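Long-range contacts in single-stranded DNA specific exonuclease RecJ (Thermus thermophilus, PDB 2ZXR), which degrades single-stranded DNA in the 5' to 3' direction with the help of divalent metal ions, with no detectable activity on single-stranded RNA: residues 3-8 with 424-429; 502-507 with 528-533. All coordinates share one frame; numbering follows the deposited sequence.

Contacts 1 and 2 lie in one mixed beta-sheet, their centres about 12 Å apart. Contact 1 pairs the N-terminal strand 5-9, outermost in the sheet within this chain, with strand 426-433; contact 2 joins the start of strand 503-514 to the end of strand 517-528 and the loop beyond. Along the chain, contact 1 is completed before contact 2 begins. Trp7 connects them: its CH2 packs 3.5 Å from the backbone N of Ala506, and Arg528 makes a cation-pi contact with its indole. The first residues of the chain are thus built onto a sheet whose later strands belong to the RecJ OB domain, away from the metal site.

Contact 1: 3-8 with 424-429; sequences DRVRWR and PVREVA
Pro424 meets residues 3-8 through its carbonyl oxygen, which takes a hydrogen bond of 2.8 Å from Arg4 NH1; the oxygen lies near the plane of the Arg4 guanidinium. The Arg4 chain reaches it by a bend at chi3 (-74°), and the same guanidinium also binds the backbone oxygens of Thr355 and Leu356. At Val425, CG1 rests 3.8 Å from Arg6 NH2, so that an aliphatic branch lies against a charged group. Parallel pairing starts with Arg426, whose N donates to Arg4 O at 2.7 Å and whose O accepts from Arg6 N. Its side chain runs alongside that of Val5 and, turned at chi3 (72°), brings one guanidinium face to Val5 CG2, which sits 3.4 Å above the plane and offset toward the rim. Glu427 points to the other face of the sheet, where its extended chain crosses that of Arg8; the salt bridge from Arg8 NE to Glu427 OE1 is long, at 3.3 Å, and weak as a hydrogen bond, with the two planar groups 59° apart. The main acidic partner of Arg8 is Glu534, which forms a salt bridge with NH2. Val428 takes its N-H to Arg6 O and gives its own O to Arg8 N. On the same face as Val5, Val428 CG2 packs 3.7 Å from Val5 CG1, while CB stands over the five-membered ring of Trp7 in a CH-pi contact, 4.3 Å from the centroid. Beyond it, Ala429 pairs with Arg8. Val5, Trp7 and Val428 thus make an apolar cluster on one face, the Arg426 guanidinium packing at its Val5 end. Four backbone hydrogen bonds set the parallel register, whereas on the other face Arg8 shares its charge between Glu427 and Glu534.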
loop_
_atom_site.group_PDB
_atom_site.type_symbol
_atom_site.label_atom_id
_atom_site.label_comp_id
_atom_site.label_asym_id
_atom_site.label_seq_id
_atom_site.Cartn_x
_atom_site.Cartn_y
_atom_site.Cartn_z
ATOM N N ASP A 3 13.365 14.428 -5.512
ATOM C CA ASP A 3 14.393 14.194 -6.517
ATOM C C ASP A 3 14.968 12.786 -6.328
ATOM O O ASP A 3 15.828 12.334 -7.098
ATOM C CB ASP A 3 15.487 15.254 -6.389
ATOM C CG ASP A 3 16.670 14.980 -7.284
ATOM O OD1 ASP A 3 17.504 14.118 -6.922
ATOM O OD2 ASP A 3 16.762 15.624 -8.351
ATOM N N ARG A 4 14.493 12.100 -5.289
ATOM C CA ARG A 4 14.915 10.734 -5.015
ATOM C C ARG A 4 13.688 9.809 -5.131
ATOM O O ARG A 4 13.622 8.748 -4.501
ATOM C CB ARG A 4 15.560 10.639 -3.622
ATOM C CG ARG A 4 17.026 11.079 -3.602
ATOM C CD ARG A 4 17.658 10.975 -2.224
ATOM N NE ARG A 4 17.193 12.028 -1.330
ATOM C CZ ARG A 4 16.660 11.808 -0.132
ATOM N NH1 ARG A 4 16.518 10.560 0.318
ATOM N NH2 ARG A 4 16.286 12.837 0.621
ATOM N N VAL A 5 12.726 10.232 -5.954
ATOM C CA VAL A 5 11.495 9.491 -6.208
ATOM C C VAL A 5 11.535 8.912 -7.622
ATOM O O VAL A 5 11.533 9.659 -8.589
ATOM C CB VAL A 5 10.236 10.410 -6.128
ATOM C CG1 VAL A 5 8.970 9.596 -6.423
ATOM C CG2 VAL A 5 10.141 11.067 -4.759
ATOM N N ARG A 6 11.558 7.592 -7.739
ATOM C CA ARG A 6 11.586 6.938 -9.048
ATOM C C ARG A 6 10.211 6.375 -9.417
ATOM O O ARG A 6 9.564 5.734 -8.587
ATOM C CB ARG A 6 12.585 5.764 -9.042
ATOM C CG ARG A 6 14.069 6.126 -9.200
ATOM C CD ARG A 6 14.505 7.236 -8.255
ATOM N NE ARG A 6 15.927 7.163 -7.909
ATOM C CZ ARG A 6 16.733 8.218 -7.839
ATOM N NH1 ARG A 6 16.267 9.436 -8.108
ATOM N NH2 ARG A 6 17.994 8.063 -7.448
ATOM N N TRP A 7 9.761 6.621 -10.642
ATOM C CA TRP A 7 8.495 6.046 -11.102
ATOM C C TRP A 7 8.831 4.790 -11.911
ATOM O O TRP A 7 9.735 4.801 -12.745
ATOM C CB TRP A 7 7.740 7.012 -11.997
ATOM C CG TRP A 7 7.153 8.188 -11.287
ATOM C CD1 TRP A 7 7.585 8.745 -10.120
ATOM C CD2 TRP A 7 6.098 9.014 -11.761
ATOM N NE1 TRP A 7 6.865 9.883 -9.844
ATOM C CE2 TRP A 7 5.946 10.070 -10.834
ATOM C CE3 TRP A 7 5.264 8.970 -12.886
ATOM C CZ2 TRP A 7 4.998 11.073 -10.994
ATOM C CZ3 TRP A 7 4.312 9.975 -13.048
ATOM C CH2 TRP A 7 4.190 11.011 -12.105
ATOM N N ARG A 8 8.108 3.712 -11.649
ATOM C CA ARG A 8 8.299 2.456 -12.346
ATOM C C ARG A 8 6.961 1.899 -12.840
ATOM O O ARG A 8 5.934 1.987 -12.144
ATOM C CB ARG A 8 8.952 1.426 -11.428
ATOM C CG ARG A 8 8.887 0.009 -11.996
ATOM C CD ARG A 8 9.599 -0.999 -11.113
ATOM N NE ARG A 8 11.003 -0.642 -10.901
ATOM C CZ ARG A 8 11.971 -0.791 -11.806
ATOM N NH1 ARG A 8 11.693 -1.302 -13.001
ATOM N NH2 ARG A 8 13.220 -0.428 -11.518
ATOM N N PRO A 424 18.424 7.100 0.685
ATOM C CA PRO A 424 17.186 6.327 0.491
ATOM C C PRO A 424 16.455 6.903 -0.733
ATOM O O PRO A 424 16.579 8.096 -1.016
ATOM C CB PRO A 424 16.399 6.592 1.783
ATOM C CG PRO A 424 17.497 6.872 2.810
ATOM C CD PRO A 424 18.462 7.731 2.020
ATOM N N VAL A 425 15.707 6.061 -1.444
ATOM C CA VAL A 425 14.921 6.491 -2.606
ATOM C C VAL A 425 13.489 5.969 -2.480
ATOM O O VAL A 425 13.265 4.884 -1.946
ATOM C CB VAL A 425 15.513 5.959 -3.945
ATOM C CG1 VAL A 425 16.873 6.579 -4.186
ATOM C CG2 VAL A 425 15.602 4.419 -3.914
ATOM N N ARG A 426 12.525 6.746 -2.968
ATOM C CA ARG A 426 11.115 6.356 -2.911
ATOM C C ARG A 426 10.675 5.903 -4.302
ATOM O O ARG A 426 11.051 6.502 -5.311
ATOM C CB ARG A 426 10.247 7.545 -2.442
ATOM C CG ARG A 426 8.739 7.279 -2.436
ATOM C CD ARG A 426 7.959 8.181 -1.452
ATOM N NE ARG A 426 7.846 9.585 -1.865
ATOM C CZ ARG A 426 7.023 10.041 -2.815
ATOM N NH1 ARG A 426 7.003 11.340 -3.115
ATOM N NH2 ARG A 426 6.210 9.206 -3.465
ATOM N N GLU A 427 9.922 4.817 -4.359
ATOM C CA GLU A 427 9.417 4.334 -5.638
ATOM C C GLU A 427 7.902 4.543 -5.715
ATOM O O GLU A 427 7.213 4.454 -4.704
ATOM C CB GLU A 427 9.704 2.848 -5.836
ATOM C CG GLU A 427 8.815 2.260 -6.942
ATOM C CD GLU A 427 9.135 0.825 -7.313
ATOM O OE1 GLU A 427 10.226 0.587 -7.891
ATOM O OE2 GLU A 427 8.290 -0.063 -7.035
ATOM N N VAL A 428 7.410 4.871 -6.905
ATOM C CA VAL A 428 5.976 5.020 -7.148
ATOM C C VAL A 428 5.723 3.935 -8.189
ATOM O O VAL A 428 6.287 3.979 -9.282
ATOM C CB VAL A 428 5.599 6.382 -7.755
ATOM C CG1 VAL A 428 4.102 6.417 -8.022
ATOM C CG2 VAL A 428 5.983 7.514 -6.805
ATOM N N ALA A 429 4.921 2.945 -7.832
ATOM C CA ALA A 429 4.614 1.832 -8.721
ATOM C C ALA A 429 3.356 2.137 -9.544
ATOM O O ALA A 429 2.280 2.382 -9.005
ATOM C CB ALA A 429 4.429 0.543 -7.899
#

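Contact 2: 502-507 with 528-533; sequences EVEVAG and RKPEAL
A single carboxylate oxygen, Glu504 OE2, gathers three N-H groups from residues 528-533. Arg528 approaches it side-on with two nitrogens, NE at 3.0 Å and NH2 at 3.2 Å, and the guanidinium and carboxylate planes are only 16° apart. NE meets the oxygen nearly along its C-O axis; NH2 comes from the syn side, somewhat out of the carboxylate plane. The third donor, Glu531 N, is weak at 3.3 Å. Although CG of Arg528 is wedged between its own backbone N and carbonyl carbon (chi1 70°), the chain then runs straight to NE, alongside that of Glu504. NH2 also donates to Ala532 O at 2.7 Å, which restrains the guanidinium further; Glu531 CB packs over the centre of one face, and Glu531 OE2 meets NH1 by charge alone. Such a concentration of donors would be expected to favour the ionised form of Glu504. Pro530 packs against the carboxylate, its CA 3.7 Å from Glu504 CD and its CD 3.2 Å from Glu502 O, while Leu533 CD1 approaches Glu504 OE1. In the backbone, Glu504 and Arg528 exchange two hydrogen bonds, Glu504 N to Arg528 O being 2.7 Å. This reciprocal exchange is the hydrogen-bonded pair of an antiparallel beta-sheet, here closing the open ends of the hairpin formed by strands 503-514 and 517-528.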
loop_
_atom_site.group_PDB
_atom_site.type_symbol
_atom_site.label_atom_id
_atom_site.label_comp_id
_atom_site.label_asym_id
_atom_site.label_seq_id
_atom_site.Cartn_x
_atom_site.Cartn_y
_atom_site.Cartn_z
ATOM N N GLU A 502 4.138 20.072 -20.276
ATOM C CA GLU A 502 3.816 18.659 -20.334
ATOM C C GLU A 502 4.035 18.058 -18.959
ATOM O O GLU A 502 5.051 18.331 -18.301
ATOM C CB GLU A 502 4.709 17.937 -21.335
ATOM C CG GLU A 502 4.046 17.597 -22.657
ATOM C CD GLU A 502 4.786 16.470 -23.358
ATOM O OE1 GLU A 502 4.395 16.079 -24.482
ATOM O OE2 GLU A 502 5.771 15.970 -22.762
ATOM N N VAL A 503 3.093 17.225 -18.526
ATOM C CA VAL A 503 3.199 16.588 -17.220
ATOM C C VAL A 503 2.975 15.084 -17.250
ATOM O O VAL A 503 2.468 14.512 -18.221
ATOM C CB VAL A 503 2.170 17.172 -16.218
ATOM C CG1 VAL A 503 2.419 18.650 -15.992
ATOM C CG2 VAL A 503 0.770 16.952 -16.745
ATOM N N GLU A 504 3.376 14.451 -16.162
ATOM C CA GLU A 504 3.187 13.026 -15.963
ATOM C C GLU A 504 2.466 12.974 -14.623
ATOM O O GLU A 504 2.798 13.732 -13.723
ATOM C CB GLU A 504 4.528 12.305 -15.852
ATOM C CG GLU A 504 4.879 11.550 -17.086
ATOM C CD GLU A 504 6.201 10.866 -16.984
ATOM O OE1 GLU A 504 6.400 9.953 -17.802
ATOM O OE2 GLU A 504 7.033 11.233 -16.108
ATOM N N VAL A 505 1.484 12.095 -14.497
ATOM C CA VAL A 505 0.722 11.985 -13.255
ATOM C C VAL A 505 0.545 10.545 -12.821
ATOM O O VAL A 505 0.200 9.697 -13.646
ATOM C CB VAL A 505 -0.705 12.542 -13.408
ATOM C CG1 VAL A 505 -1.502 12.272 -12.105
ATOM C CG2 VAL A 505 -0.667 14.034 -13.726
ATOM N N ALA A 506 0.769 10.283 -11.529
ATOM C CA ALA A 506 0.567 8.967 -10.950
ATOM C C ALA A 506 -0.720 9.194 -10.175
ATOM O O ALA A 506 -0.729 9.961 -9.206
ATOM C CB ALA A 506 1.674 8.621 -10.011
ATOM N N GLY A 507 -1.818 8.557 -10.578
ATOM C CA GLY A 507 -3.044 8.831 -9.860
ATOM C C GLY A 507 -4.020 7.718 -9.570
ATOM O O GLY A 507 -4.004 6.682 -10.215
ATOM N N ARG A 528 4.590 15.464 -12.100
ATOM C CA ARG A 528 5.900 15.990 -12.473
ATOM C C ARG A 528 6.116 16.245 -13.970
ATOM O O ARG A 528 5.325 15.836 -14.820
ATOM C CB ARG A 528 6.977 15.008 -12.017
ATOM C CG ARG A 528 6.968 13.722 -12.840
ATOM C CD ARG A 528 8.060 12.734 -12.446
ATOM N NE ARG A 528 8.126 11.613 -13.386
ATOM C CZ ARG A 528 9.013 10.622 -13.317
ATOM N NH1 ARG A 528 9.915 10.607 -12.347
ATOM N NH2 ARG A 528 8.997 9.647 -14.213
ATOM N N LYS A 529 7.208 16.932 -14.277
ATOM C CA LYS A 529 7.584 17.171 -15.660
ATOM C C LYS A 529 8.104 15.782 -16.008
ATOM O O LYS A 529 8.772 15.157 -15.193
ATOM C CB LYS A 529 8.708 18.205 -15.734
ATOM C CG LYS A 529 9.458 18.242 -17.061
ATOM C CD LYS A 529 10.547 19.321 -17.046
ATOM C CE LYS A 529 11.305 19.379 -18.364
ATOM N NZ LYS A 529 11.881 18.051 -18.713
ATOM N N PRO A 530 7.799 15.276 -17.209
ATOM C CA PRO A 530 8.261 13.935 -17.599
ATOM C C PRO A 530 9.732 13.684 -17.285
ATOM O O PRO A 530 10.562 14.565 -17.439
ATOM C CB PRO A 530 7.963 13.898 -19.096
ATOM C CG PRO A 530 6.746 14.790 -19.206
ATOM C CD PRO A 530 7.125 15.950 -18.329
ATOM N N GLU A 531 10.056 12.478 -16.836
ATOM C CA GLU A 531 11.436 12.149 -16.502
ATOM C C GLU A 531 11.727 10.673 -16.709
ATOM O O GLU A 531 10.938 9.939 -17.312
ATOM C CB GLU A 531 11.726 12.505 -15.039
ATOM C CG GLU A 531 11.528 13.982 -14.716
ATOM C CD GLU A 531 11.593 14.294 -13.222
ATOM O OE1 GLU A 531 11.290 15.455 -12.845
ATOM O OE2 GLU A 531 11.944 13.385 -12.431
ATOM N N ALA A 532 12.873 10.247 -16.192
ATOM C CA ALA A 532 13.276 8.857 -16.287
ATOM C C ALA A 532 12.058 8.067 -15.844
ATOM O O ALA A 532 11.361 8.471 -14.906
ATOM C CB ALA A 532 14.463 8.582 -15.349
ATOM N N LEU A 533 11.795 6.958 -16.525
ATOM C CA LEU A 533 10.652 6.119 -16.205
ATOM C C LEU A 533 11.145 4.686 -16.255
ATOM O O LEU A 533 11.522 4.209 -17.310
ATOM C CB LEU A 533 9.564 6.343 -17.251
ATOM C CG LEU A 533 8.101 6.141 -16.857
ATOM C CD1 LEU A 533 7.214 6.267 -18.108
ATOM C CD2 LEU A 533 7.934 4.782 -16.199
#